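Local coordinates for protein beta-1,3-1,4-glucanase (Caldicellulosiruptor sp. F32, PDB 5H4R) that hydrolyses mixed-linkage beta-1,3-1,4-glucans such as lichenan, as a family 5 glycoside hydrolase, at residues N38-F43 and Y263-I268; A75-K80 and L375-L380; Q169-F174 and L181-V186; Y277-Q282 and N333-S338. The protein carries 1 engineered substitution. All coordinates share one frame; numbering follows the deposited sequence.

Interaction 1: N38-F43 and Y263-I268; sequences NAALKF and YKNRII
N38 meets N265 amide against amide: the two side chains cross at about a right angle, their planes 78° apart, and ND2 of N38 lies 3.6 Å from ND2 of N265. Two N-H donors do not bond each other; what brings them together is a shared acceptor, the carbonyl oxygen of G319, to which both donate. The setting is the N-terminal end of a (beta/alpha)8 TIM barrel, where helix 39-47, which precedes the first barrel strand, lies beside the start of strand 267-272. N38 is the N-cap of that helix. With CG between the backbone N and the carbonyl carbon (chi1 65°), its OD1 turns back over the first turn and accepts from L41 N, 2.8 Å from OD1 of N38.

At A40 the methyl group packs on N265, with CB of A40 3.4 Å from ND2 of N265. The same two residues are bridged by a water that accepts from A40 N at 3.2 Å and from N265 ND2 at 3.1 Å, giving that amide nitrogen a second acceptor besides G319.

Further along the helix, the ring of F43 lies among barrel residues, stacking with Y236 and meeting Y135 edge-to-face. Across the contact its reach is to I268, where CE2 of F43 stops 4.3 Å from CD1 of I268.

Interaction 2: A75-K80 and L375-L380; sequences AWCGVK and LDRKTL. With BGC (beta-D-glucopyranose), chain B.
The guanidinium of R377 and the indole of W76 are the flat groups here. SG of C77 approaches the guanidinium obliquely, 3.5 Å from NH1 of R377. W76 serves the sugar instead: C5 of a glucose unit sits 3.6 Å above one face of the ring, over its centre, and C6 lies 3.5 Å from CG of W76, a CH-pi platform in the glycan pocket. Were W76 an alanine, the C5-C6 side of that sugar would probably lose its aromatic support.

C77 and V79 make the contact with 375-380. The V79 methyls rest at a slant on the arginine, CG1 of V79 being 3.9 Å from CB of R377. The R377 chain runs extended from CG to NE, carrying NH1 to T56 OG1 and NH2 to G54 O. A water accepts from R377 NH1 at 2.9 Å and donates to V79 O at 2.8 Å, and N363 bridges C77 O and R377 N. The buried cation is thus met by neutral oxygens, and the direct contacts between the segments are van der Waals, without a hydrogen bond.

Interaction 3: Q169-F174 and L181-V186; sequences QVATRF and LIFEAV
F183 has F174 at the edge of its ring: CB of F174 lies near the ring plane, 4.1 Å from CZ of F183. A171 of helix 156-173 approaches the same ring obliquely, with its CB 3.7 Å from CE2 of F183. The third piece is L181, whose side chain crosses that of F174 at about a right angle. With CG anti to the backbone N (chi1 180°), the leucine sends CD2 to F174, ending 3.5 Å from CB of F174 and 3.7 Å from CD1 of F174. All four residues are buried, and the contact is wholly apolar.

L181 and F183 alternate along the strand with I182 and E184, whose side chains take the other side, E184 forming a salt bridge with R98. F183 also packs on F221 and V225 of helix 205-226, which wedges its ring between two helices. Such a layer of apolar side chains between strand and outer helices is the standard build of the TIM barrel; this strand leads to N187 and the engineered Q188 of the glycan pocket.

Interaction 4: Y277-Q282 and N333-S338; sequences YNFALQ and NGNLQS
F279 presses the far end of its ring between N335 and S338, joining two elements on the C-terminal side of the TIM barrel: the short helix 277-280, after strand 267-272, and the start of helix 336-352. The first leads into the glycan pocket, since L281 just beyond it touches bound glucose. The tight part is at CE1 of F279, which lies 3.5 Å from ND2 of N335 and 3.8 Å from CB of S338. Both partners come obliquely, and the planes of the ring and the N335 amide are inclined at 53°. The ring gets there because CG of F279 is anti to its backbone N (chi1 173°), which stretches it across to the other helix.

The polar ends are held elsewhere: OD1 of N335 accepts from K332 N, its ND2 donates to S291 O, and OG of S338 is hydrogen-bonded to W293 N; the W293 ring also meets that of F279. An alanine in place of the phenylalanine is likely to open a gap beside the S338 CB and leave the W293 ring without this neighbour.

Nearer the F279 backbone the contact is looser and hydrated. A water lies 3.4 Å above the plane of the F279 ring, offset to its rim; it donates at 3.0 Å to F279 O, which also accepts from K332 NZ, and accepts from ND2 of N335 at 3.0 Å.

From the N terminus, interaction 1 opens at 38-43 and closes at 263-268, tying the helix ahead of the first barrel strand to the start of the sixth. Interaction 2 joins the loop between helices 72-75 and 83-91 to 375-380, after the eighth strand; opening before interaction 1 closes, it crosses it, their centres about 34 Å apart. Interaction 3 is a short closure enclosed by both, pairing a helix with the strand that follows it; it touches interaction 1 where CE2 of F43 lies 3.7 Å from CD1 of I182. Interaction 4 begins after interaction 1 has closed and lies within interaction 2, joining the segments after the sixth and seventh strands.

Interaction 1: N38-F43 and Y263-I268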
loop_
_atom_site.group_PDB
_atom_site.type_symbol
_atom_site.label_atom_id
_atom_site.label_comp_id
_atom_site.label_asym_id
_atom_site.label_seq_id
_atom_site.Cartn_x
_atom_site.Cartn_y
_atom_site.Cartn_z
ATOM N N ASN A 38 -23.081 -0.465 1.979
ATOM C CA ASN A 38 -22.897 0.928 2.339
ATOM C C ASN A 38 -21.942 1.572 1.345
ATOM O O ASN A 38 -21.355 0.912 0.485
ATOM C CB ASN A 38 -22.400 1.082 3.785
ATOM C CG ASN A 38 -21.017 0.502 4.019
ATOM O OD1 ASN A 38 -20.164 0.474 3.139
ATOM N ND2 ASN A 38 -20.794 0.041 5.235
ATOM N N ALA A 39 -21.829 2.896 1.446
ATOM C CA ALA A 39 -21.053 3.646 0.462
ATOM C C ALA A 39 -19.582 3.247 0.482
ATOM O O ALA A 39 -18.944 3.141 -0.570
ATOM C CB ALA A 39 -21.200 5.149 0.719
ATOM N N ALA A 40 -19.032 3.008 1.670
ATOM C CA ALA A 40 -17.609 2.735 1.786
ATOM C C ALA A 40 -17.257 1.430 1.100
ATOM O O ALA A 40 -16.250 1.343 0.394
ATOM C CB ALA A 40 -17.212 2.679 3.261
ATOM N N LEU A 41 -18.079 0.408 1.298
ATOM C CA LEU A 41 -17.740 -0.872 0.704
ATOM C C LEU A 41 -18.020 -0.884 -0.794
ATOM O O LEU A 41 -17.295 -1.569 -1.535
ATOM C CB LEU A 41 -18.457 -1.998 1.447
ATOM C CG LEU A 41 -17.884 -2.215 2.853
ATOM C CD1 LEU A 41 -18.765 -3.185 3.657
ATOM C CD2 LEU A 41 -16.467 -2.717 2.822
ATOM N N LYS A 42 -19.000 -0.078 -1.268
ATOM C CA LYS A 42 -19.188 0.089 -2.711
ATOM C C LYS A 42 -17.990 0.805 -3.335
ATOM O O LYS A 42 -17.566 0.463 -4.449
ATOM C CB LYS A 42 -20.474 0.842 -2.992
ATOM C CG LYS A 42 -21.711 0.076 -2.626
ATOM C CD LYS A 42 -22.939 0.927 -2.884
ATOM C CE LYS A 42 -24.202 0.232 -2.463
ATOM N NZ LYS A 42 -25.356 1.160 -2.583
ATOM N N PHE A 43 -17.453 1.804 -2.624
ATOM C CA PHE A 43 -16.234 2.506 -3.030
ATOM C C PHE A 43 -15.067 1.539 -3.188
ATOM O O PHE A 43 -14.408 1.501 -4.239
ATOM C CB PHE A 43 -15.932 3.582 -1.972
ATOM C CG PHE A 43 -14.732 4.487 -2.268
ATOM C CD1 PHE A 43 -14.882 5.688 -2.967
ATOM C CD2 PHE A 43 -13.477 4.159 -1.788
ATOM C CE1 PHE A 43 -13.788 6.519 -3.189
ATOM C CE2 PHE A 43 -12.383 4.983 -2.024
ATOM C CZ PHE A 43 -12.546 6.163 -2.717
ATOM N N TYR A 263 -19.505 13.174 6.598
ATOM C CA TYR A 263 -19.786 11.896 5.965
ATOM C C TYR A 263 -19.235 10.792 6.852
ATOM O O TYR A 263 -18.056 10.815 7.229
ATOM C CB TYR A 263 -19.167 11.815 4.569
ATOM C CG TYR A 263 -19.871 12.678 3.550
ATOM C CD1 TYR A 263 -19.507 14.007 3.378
ATOM C CD2 TYR A 263 -20.914 12.178 2.779
ATOM C CE1 TYR A 263 -20.153 14.812 2.454
ATOM C CE2 TYR A 263 -21.569 12.979 1.850
ATOM C CZ TYR A 263 -21.180 14.290 1.690
ATOM O OH TYR A 263 -21.819 15.096 0.773
ATOM N N LYS A 264 -20.089 9.833 7.182
ATOM C CA LYS A 264 -19.659 8.752 8.045
ATOM C C LYS A 264 -18.781 7.756 7.294
ATOM O O LYS A 264 -18.832 7.625 6.070
ATOM C CB LYS A 264 -20.866 8.005 8.613
ATOM C CG LYS A 264 -21.891 8.870 9.326
ATOM C CD LYS A 264 -23.004 7.989 9.900
ATOM C CE LYS A 264 -24.087 8.792 10.614
ATOM N NZ LYS A 264 -25.247 9.140 9.734
ATOM N N ASN A 265 -17.943 7.067 8.057
ATOM C CA ASN A 265 -17.289 5.841 7.602
ATOM C C ASN A 265 -16.351 6.114 6.420
ATOM O O ASN A 265 -16.438 5.482 5.376
ATOM C CB ASN A 265 -18.346 4.793 7.248
ATOM C CG ASN A 265 -17.802 3.386 7.234
ATOM O OD1 ASN A 265 -16.850 3.059 7.941
ATOM N ND2 ASN A 265 -18.423 2.526 6.443
ATOM N N ARG A 266 -15.442 7.071 6.601
ATOM C CA ARG A 266 -14.529 7.495 5.548
ATOM C C ARG A 266 -13.092 7.098 5.857
ATOM O O ARG A 266 -12.180 7.553 5.171
ATOM C CB ARG A 266 -14.642 9.020 5.321
ATOM C CG ARG A 266 -15.980 9.481 4.723
ATOM C CD ARG A 266 -16.101 9.049 3.264
ATOM N NE ARG A 266 -17.411 9.241 2.639
ATOM C CZ ARG A 266 -17.664 10.001 1.581
ATOM N NH1 ARG A 266 -16.720 10.720 0.983
ATOM N NH2 ARG A 266 -18.892 10.039 1.110
ATOM N N ILE A 267 -12.872 6.253 6.872
ATOM C CA ILE A 267 -11.543 5.756 7.220
ATOM C C ILE A 267 -11.448 4.306 6.770
ATOM O O ILE A 267 -12.286 3.476 7.147
ATOM C CB ILE A 267 -11.251 5.875 8.729
ATOM C CG1 ILE A 267 -11.436 7.313 9.241
ATOM C CG2 ILE A 267 -9.849 5.354 9.025
ATOM C CD1 ILE A 267 -10.592 8.312 8.583
ATOM N N ILE A 268 -10.425 4.010 5.970
ATOM C CA ILE A 268 -10.177 2.684 5.410
ATOM C C ILE A 268 -8.995 2.079 6.151
ATOM O O ILE A 268 -7.978 2.749 6.348
ATOM C CB ILE A 268 -9.870 2.761 3.902
ATOM C CG1 ILE A 268 -11.062 3.354 3.127
ATOM C CG2 ILE A 268 -9.488 1.401 3.364
ATOM C CD1 ILE A 268 -10.775 3.603 1.676
HETATM O O HOH W 1 -20.343 3.954 4.442
#

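Interaction 2: A75-K80 and L375-L380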
loop_
_atom_site.group_PDB
_atom_site.type_symbol
_atom_site.label_atom_id
_atom_site.label_comp_id
_atom_site.label_asym_id
_atom_site.label_seq_id
_atom_site.Cartn_x
_atom_site.Cartn_y
_atom_site.Cartn_z
ATOM N N ALA A 75 15.923 6.315 -9.692
ATOM C CA ALA A 75 17.137 5.710 -9.155
ATOM C C ALA A 75 17.016 4.194 -9.006
ATOM O O ALA A 75 18.009 3.468 -9.146
ATOM C CB ALA A 75 17.474 6.331 -7.805
ATOM N N TRP A 76 15.835 3.706 -8.637
ATOM C CA TRP A 76 15.608 2.289 -8.445
ATOM C C TRP A 76 14.923 1.641 -9.644
ATOM O O TRP A 76 15.393 0.601 -10.115
ATOM C CB TRP A 76 14.794 2.059 -7.161
ATOM C CG TRP A 76 15.557 2.352 -5.876
ATOM C CD1 TRP A 76 16.852 2.768 -5.749
ATOM C CD2 TRP A 76 15.037 2.254 -4.543
ATOM N NE1 TRP A 76 17.180 2.908 -4.420
ATOM C CE2 TRP A 76 16.076 2.612 -3.659
ATOM C CE3 TRP A 76 13.788 1.905 -4.013
ATOM C CZ2 TRP A 76 15.906 2.625 -2.278
ATOM C CZ3 TRP A 76 13.624 1.921 -2.642
ATOM C CH2 TRP A 76 14.672 2.273 -1.794
ATOM N N CYS A 77 13.851 2.241 -10.177
ATOM C CA CYS A 77 13.087 1.588 -11.241
ATOM C C CYS A 77 13.677 1.830 -12.620
ATOM O O CYS A 77 13.384 1.063 -13.548
ATOM C CB CYS A 77 11.635 2.070 -11.227
ATOM S SG CYS A 77 11.418 3.812 -11.657
ATOM N N GLY A 78 14.498 2.871 -12.770
ATOM C CA GLY A 78 15.260 3.130 -13.969
ATOM C C GLY A 78 14.515 3.752 -15.126
ATOM O O GLY A 78 15.104 3.866 -16.215
ATOM N N VAL A 79 13.239 4.095 -14.971
ATOM C CA VAL A 79 12.424 4.573 -16.092
ATOM C C VAL A 79 11.514 5.678 -15.584
ATOM O O VAL A 79 10.798 5.488 -14.608
ATOM C CB VAL A 79 11.568 3.441 -16.709
ATOM C CG1 VAL A 79 10.744 3.954 -17.893
ATOM C CG2 VAL A 79 12.421 2.254 -17.144
ATOM N N LYS A 80 11.549 6.846 -16.234
ATOM C CA LYS A 80 10.700 7.943 -15.797
ATOM C C LYS A 80 9.249 7.659 -16.154
ATOM O O LYS A 80 8.946 7.178 -17.247
ATOM C CB LYS A 80 11.163 9.254 -16.432
ATOM C CG LYS A 80 10.420 10.497 -15.904
ATOM C CD LYS A 80 10.997 11.782 -16.435
ATOM C CE LYS A 80 10.220 12.994 -15.914
ATOM N NZ LYS A 80 10.817 14.265 -16.407
ATOM N N LEU A 375 4.901 -5.153 -15.378
ATOM C CA LEU A 375 5.021 -4.299 -16.546
ATOM C C LEU A 375 6.490 -3.933 -16.762
ATOM O O LEU A 375 7.123 -3.355 -15.871
ATOM C CB LEU A 375 4.180 -3.039 -16.340
ATOM C CG LEU A 375 4.239 -2.065 -17.518
ATOM C CD1 LEU A 375 3.645 -2.643 -18.796
ATOM C CD2 LEU A 375 3.524 -0.772 -17.105
ATOM N N ASP A 376 7.033 -4.255 -17.942
ATOM C CA ASP A 376 8.356 -3.743 -18.316
ATOM C C ASP A 376 8.174 -2.284 -18.722
ATOM O O ASP A 376 7.682 -1.979 -19.809
ATOM C CB ASP A 376 8.980 -4.556 -19.443
ATOM C CG ASP A 376 10.386 -4.076 -19.795
ATOM O OD1 ASP A 376 11.226 -3.952 -18.874
ATOM O OD2 ASP A 376 10.658 -3.802 -20.975
ATOM N N ARG A 377 8.559 -1.365 -17.841
ATOM C CA ARG A 377 8.222 0.037 -18.075
ATOM C C ARG A 377 8.912 0.608 -19.312
ATOM O O ARG A 377 8.357 1.499 -19.966
ATOM C CB ARG A 377 8.540 0.856 -16.831
ATOM C CG ARG A 377 7.640 0.503 -15.686
ATOM C CD ARG A 377 7.885 1.410 -14.509
ATOM N NE ARG A 377 7.401 0.785 -13.282
ATOM C CZ ARG A 377 7.561 1.326 -12.076
ATOM N NH1 ARG A 377 8.149 2.496 -11.946
ATOM N NH2 ARG A 377 7.126 0.677 -11.001
ATOM N N LYS A 378 10.114 0.125 -19.659
ATOM C CA LYS A 378 10.836 0.700 -20.787
ATOM C C LYS A 378 10.140 0.407 -22.119
ATOM O O LYS A 378 10.206 1.228 -23.046
ATOM C CB LYS A 378 12.275 0.174 -20.797
ATOM C CG LYS A 378 13.192 0.825 -21.825
ATOM C CD LYS A 378 14.648 0.444 -21.558
ATOM C CE LYS A 378 15.643 1.353 -22.289
ATOM N NZ LYS A 378 15.960 0.865 -23.654
ATOM N N THR A 379 9.505 -0.763 -22.245
ATOM C CA THR A 379 8.846 -1.164 -23.485
ATOM C C THR A 379 7.335 -1.052 -23.418
ATOM O O THR A 379 6.677 -1.136 -24.463
ATOM C CB THR A 379 9.188 -2.619 -23.829
ATOM O OG1 THR A 379 8.725 -3.478 -22.780
ATOM C CG2 THR A 379 10.689 -2.786 -24.032
ATOM N N LEU A 380 6.792 -0.913 -22.213
ATOM C CA LEU A 380 5.358 -0.943 -21.936
ATOM C C LEU A 380 4.728 -2.267 -22.347
ATOM O O LEU A 380 3.538 -2.341 -22.676
ATOM C CB LEU A 380 4.650 0.232 -22.597
ATOM C CG LEU A 380 5.127 1.584 -22.082
ATOM C CD1 LEU A 380 4.376 2.672 -22.782
ATOM C CD2 LEU A 380 4.972 1.736 -20.568
HETATM C C2 BGC B . 17.028 -2.303 -2.036
HETATM C C3 BGC B . 18.150 -1.399 -2.543
HETATM C C4 BGC B . 18.083 -1.384 -4.054
HETATM C C5 BGC B . 16.661 -1.023 -4.521
HETATM C C6 BGC B . 16.580 -0.979 -6.033
HETATM C C1 BGC B . 15.674 -1.898 -2.625
HETATM O O2 BGC B . 17.016 -2.175 -0.618
HETATM O O3 BGC B . 19.422 -1.928 -2.113
HETATM O O4 BGC B . 19.013 -0.398 -4.486
HETATM O O5 BGC B . 15.761 -2.021 -4.036
HETATM O O6 BGC B . 16.915 -2.266 -6.524
HETATM O O HOH W 2 8.276 4.742 -13.762
#

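Interaction 3: Q169-F174 and L181-V186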
loop_
_atom_site.group_PDB
_atom_site.type_symbol
_atom_site.label_atom_id
_atom_site.label_comp_id
_atom_site.label_asym_id
_atom_site.label_seq_id
_atom_site.Cartn_x
_atom_site.Cartn_y
_atom_site.Cartn_z
ATOM N N GLN A 169 0.922 20.147 3.809
ATOM C CA GLN A 169 1.407 20.560 2.501
ATOM C C GLN A 169 0.786 19.727 1.398
ATOM O O GLN A 169 0.331 20.271 0.386
ATOM C CB GLN A 169 2.925 20.469 2.432
ATOM C CG GLN A 169 3.613 21.492 3.288
ATOM C CD GLN A 169 5.095 21.282 3.323
ATOM O OE1 GLN A 169 5.817 21.673 2.388
ATOM N NE2 GLN A 169 5.579 20.688 4.407
ATOM N N VAL A 170 0.784 18.401 1.558
ATOM C CA VAL A 170 0.253 17.535 0.510
ATOM C C VAL A 170 -1.259 17.705 0.394
ATOM O O VAL A 170 -1.805 17.852 -0.709
ATOM C CB VAL A 170 0.654 16.075 0.772
ATOM C CG1 VAL A 170 -0.007 15.140 -0.240
ATOM C CG2 VAL A 170 2.188 15.962 0.740
ATOM N N ALA A 171 -1.971 17.673 1.521
ATOM C CA ALA A 171 -3.422 17.796 1.452
ATOM C C ALA A 171 -3.824 19.132 0.845
ATOM O O ALA A 171 -4.791 19.210 0.074
ATOM C CB ALA A 171 -4.044 17.632 2.838
ATOM N N THR A 172 -3.091 20.200 1.170
ATOM C CA THR A 172 -3.434 21.498 0.603
ATOM C C THR A 172 -3.260 21.489 -0.913
ATOM O O THR A 172 -4.111 22.004 -1.648
ATOM C CB THR A 172 -2.588 22.611 1.256
ATOM O OG1 THR A 172 -2.923 22.722 2.642
ATOM C CG2 THR A 172 -2.873 23.955 0.599
ATOM N N ARG A 173 -2.173 20.900 -1.408
ATOM C CA ARG A 173 -1.950 20.873 -2.849
ATOM C C ARG A 173 -3.097 20.172 -3.562
ATOM O O ARG A 173 -3.506 20.594 -4.644
ATOM C CB ARG A 173 -0.623 20.173 -3.152
ATOM C CG ARG A 173 -0.288 20.001 -4.639
ATOM C CD ARG A 173 -0.093 21.347 -5.322
ATOM N NE ARG A 173 1.179 21.983 -4.954
ATOM C CZ ARG A 173 2.310 21.848 -5.642
ATOM N NH1 ARG A 173 2.338 21.119 -6.739
ATOM N NH2 ARG A 173 3.407 22.476 -5.257
ATOM N N PHE A 174 -3.597 19.076 -2.980
ATOM C CA PHE A 174 -4.552 18.191 -3.637
ATOM C C PHE A 174 -5.981 18.406 -3.147
ATOM O O PHE A 174 -6.844 17.561 -3.409
ATOM C CB PHE A 174 -4.134 16.728 -3.443
ATOM C CG PHE A 174 -2.911 16.338 -4.221
ATOM C CD1 PHE A 174 -2.980 16.040 -5.574
ATOM C CD2 PHE A 174 -1.674 16.273 -3.593
ATOM C CE1 PHE A 174 -1.846 15.668 -6.280
ATOM C CE2 PHE A 174 -0.550 15.906 -4.292
ATOM C CZ PHE A 174 -0.619 15.629 -5.632
ATOM N N LEU A 181 -9.108 10.334 -5.347
ATOM C CA LEU A 181 -7.827 10.469 -4.667
ATOM C C LEU A 181 -7.980 10.172 -3.175
ATOM O O LEU A 181 -8.819 10.776 -2.489
ATOM C CB LEU A 181 -7.254 11.871 -4.863
ATOM C CG LEU A 181 -5.917 12.132 -4.189
ATOM C CD1 LEU A 181 -4.842 11.229 -4.739
ATOM C CD2 LEU A 181 -5.521 13.600 -4.346
ATOM N N ILE A 182 -7.157 9.241 -2.703
ATOM C CA ILE A 182 -7.165 8.692 -1.349
ATOM C C ILE A 182 -5.817 9.011 -0.711
ATOM O O ILE A 182 -4.773 8.837 -1.350
ATOM C CB ILE A 182 -7.396 7.167 -1.398
ATOM C CG1 ILE A 182 -8.726 6.865 -2.092
ATOM C CG2 ILE A 182 -7.326 6.534 -0.001
ATOM C CD1 ILE A 182 -8.785 5.463 -2.672
ATOM N N PHE A 183 -5.827 9.471 0.551
ATOM C CA PHE A 183 -4.590 9.700 1.296
ATOM C C PHE A 183 -4.384 8.549 2.269
ATOM O O PHE A 183 -5.304 8.199 3.021
ATOM C CB PHE A 183 -4.616 10.998 2.109
ATOM C CG PHE A 183 -4.831 12.258 1.304
ATOM C CD1 PHE A 183 -4.544 12.320 -0.047
ATOM C CD2 PHE A 183 -5.320 13.390 1.930
ATOM C CE1 PHE A 183 -4.733 13.507 -0.754
ATOM C CE2 PHE A 183 -5.491 14.569 1.230
ATOM C CZ PHE A 183 -5.203 14.623 -0.112
ATOM N N GLU A 184 -3.161 8.045 2.318
ATOM C CA GLU A 184 -2.755 6.966 3.220
ATOM C C GLU A 184 -1.709 7.505 4.186
ATOM O O GLU A 184 -0.636 7.923 3.749
ATOM C CB GLU A 184 -2.187 5.789 2.402
ATOM C CG GLU A 184 -1.588 4.662 3.238
ATOM C CD GLU A 184 -0.804 3.671 2.389
ATOM O OE1 GLU A 184 -1.390 3.126 1.429
ATOM O OE2 GLU A 184 0.424 3.478 2.637
ATOM N N ALA A 185 -2.001 7.454 5.492
ATOM C CA ALA A 185 -1.242 8.206 6.488
ATOM C C ALA A 185 0.251 7.973 6.365
ATOM O O ALA A 185 1.061 8.910 6.397
ATOM C CB ALA A 185 -1.711 7.801 7.880
ATOM N N VAL A 186 0.626 6.700 6.305
ATOM C CA VAL A 186 2.013 6.273 6.367
ATOM C C VAL A 186 1.977 4.820 5.934
ATOM O O VAL A 186 0.932 4.162 6.038
ATOM C CB VAL A 186 2.582 6.450 7.803
ATOM C CG1 VAL A 186 1.819 5.646 8.822
ATOM C CG2 VAL A 186 4.065 6.107 7.849
#

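Interaction 4: Y277-Q282 and N333-S338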
loop_
_atom_site.group_PDB
_atom_site.type_symbol
_atom_site.label_atom_id
_atom_site.label_comp_id
_atom_site.label_asym_id
_atom_site.label_seq_id
_atom_site.Cartn_x
_atom_site.Cartn_y
_atom_site.Cartn_z
ATOM N N TYR A 277 4.351 -16.034 3.451
ATOM C CA TYR A 277 5.628 -15.330 3.350
ATOM C C TYR A 277 6.694 -16.167 2.648
ATOM O O TYR A 277 7.429 -15.653 1.790
ATOM C CB TYR A 277 6.088 -14.938 4.752
ATOM C CG TYR A 277 7.499 -14.414 4.817
ATOM C CD1 TYR A 277 7.781 -13.088 4.466
ATOM C CD2 TYR A 277 8.541 -15.223 5.213
ATOM C CE1 TYR A 277 9.058 -12.620 4.504
ATOM C CE2 TYR A 277 9.826 -14.738 5.255
ATOM C CZ TYR A 277 10.070 -13.442 4.901
ATOM O OH TYR A 277 11.383 -12.995 4.965
ATOM N N ASN A 278 6.802 -17.451 3.003
ATOM C CA ASN A 278 7.905 -18.265 2.490
ATOM C C ASN A 278 7.832 -18.418 0.973
ATOM O O ASN A 278 8.876 -18.575 0.310
ATOM C CB ASN A 278 7.959 -19.628 3.193
ATOM C CG ASN A 278 6.692 -20.480 3.027
ATOM O OD1 ASN A 278 5.707 -20.068 2.446
ATOM N ND2 ASN A 278 6.744 -21.699 3.549
ATOM N N PHE A 279 6.626 -18.347 0.397
ATOM C CA PHE A 279 6.425 -18.345 -1.049
ATOM C C PHE A 279 6.544 -16.954 -1.672
ATOM O O PHE A 279 7.270 -16.762 -2.651
ATOM C CB PHE A 279 5.042 -18.924 -1.400
ATOM C CG PHE A 279 4.699 -18.794 -2.838
ATOM C CD1 PHE A 279 5.308 -19.577 -3.785
ATOM C CD2 PHE A 279 3.774 -17.842 -3.264
ATOM C CE1 PHE A 279 5.017 -19.431 -5.119
ATOM C CE2 PHE A 279 3.483 -17.705 -4.595
ATOM C CZ PHE A 279 4.085 -18.495 -5.521
ATOM N N ALA A 280 5.826 -15.979 -1.114
ATOM C CA ALA A 280 5.592 -14.711 -1.791
ATOM C C ALA A 280 6.747 -13.726 -1.675
ATOM O O ALA A 280 7.028 -13.002 -2.628
ATOM C CB ALA A 280 4.337 -14.086 -1.214
ATOM N N LEU A 281 7.403 -13.669 -0.522
ATOM C CA LEU A 281 8.321 -12.574 -0.227
ATOM C C LEU A 281 9.706 -13.042 0.202
ATOM O O LEU A 281 10.693 -12.386 -0.130
ATOM C CB LEU A 281 7.693 -11.687 0.834
ATOM C CG LEU A 281 8.531 -10.518 1.343
ATOM C CD1 LEU A 281 8.884 -9.587 0.218
ATOM C CD2 LEU A 281 7.734 -9.783 2.429
ATOM N N GLN A 282 9.815 -14.164 0.917
ATOM C CA GLN A 282 11.123 -14.681 1.290
ATOM C C GLN A 282 11.974 -14.919 0.048
ATOM O O GLN A 282 11.492 -15.412 -0.973
ATOM C CB GLN A 282 10.980 -15.981 2.092
ATOM C CG GLN A 282 12.271 -16.432 2.698
ATOM C CD GLN A 282 12.070 -17.539 3.722
ATOM O OE1 GLN A 282 11.049 -18.218 3.726
ATOM N NE2 GLN A 282 13.047 -17.721 4.597
ATOM N N ASN A 333 12.988 -18.173 -9.899
ATOM C CA ASN A 333 13.515 -19.060 -10.929
ATOM C C ASN A 333 12.420 -19.551 -11.867
ATOM O O ASN A 333 12.397 -20.719 -12.263
ATOM C CB ASN A 333 14.234 -20.231 -10.300
ATOM C CG ASN A 333 15.316 -19.784 -9.326
ATOM O OD1 ASN A 333 15.213 -20.036 -8.129
ATOM N ND2 ASN A 333 16.349 -19.124 -9.834
ATOM N N GLY A 334 11.508 -18.664 -12.240
ATOM C CA GLY A 334 10.559 -18.990 -13.292
ATOM C C GLY A 334 9.311 -19.728 -12.870
ATOM O O GLY A 334 8.746 -20.494 -13.674
ATOM N N ASN A 335 8.826 -19.479 -11.656
ATOM C CA ASN A 335 7.712 -20.221 -11.067
ATOM C C ASN A 335 6.368 -19.602 -11.450
ATOM O O ASN A 335 5.532 -19.280 -10.611
ATOM C CB ASN A 335 7.886 -20.298 -9.543
ATOM C CG ASN A 335 7.855 -18.951 -8.857
ATOM O OD1 ASN A 335 8.159 -17.909 -9.442
ATOM N ND2 ASN A 335 7.507 -18.976 -7.565
ATOM N N LEU A 336 6.148 -19.503 -12.768
ATOM C CA LEU A 336 5.017 -18.735 -13.270
ATOM C C LEU A 336 3.693 -19.384 -12.888
ATOM O O LEU A 336 2.779 -18.706 -12.417
ATOM C CB LEU A 336 5.111 -18.587 -14.783
ATOM C CG LEU A 336 3.968 -17.822 -15.442
ATOM C CD1 LEU A 336 3.878 -16.397 -14.890
ATOM C CD2 LEU A 336 4.161 -17.812 -16.963
ATOM N N GLN A 337 3.557 -20.691 -13.125
ATOM C CA GLN A 337 2.279 -21.341 -12.847
ATOM C C GLN A 337 1.880 -21.149 -11.389
ATOM O O GLN A 337 0.707 -20.875 -11.084
ATOM C CB GLN A 337 2.361 -22.827 -13.193
ATOM C CG GLN A 337 1.077 -23.559 -12.912
ATOM C CD GLN A 337 -0.066 -23.078 -13.794
ATOM O OE1 GLN A 337 0.104 -22.861 -15.011
ATOM N NE2 GLN A 337 -1.250 -22.943 -13.198
ATOM N N SER A 338 2.839 -21.292 -10.463
ATOM C CA SER A 338 2.529 -21.054 -9.051
ATOM C C SER A 338 2.085 -19.619 -8.798
ATOM O O SER A 338 1.149 -19.373 -8.029
ATOM C CB SER A 338 3.735 -21.360 -8.166
ATOM O OG SER A 338 4.011 -22.748 -8.094
HETATM O O HOH W 3 7.135 -16.748 -5.614
#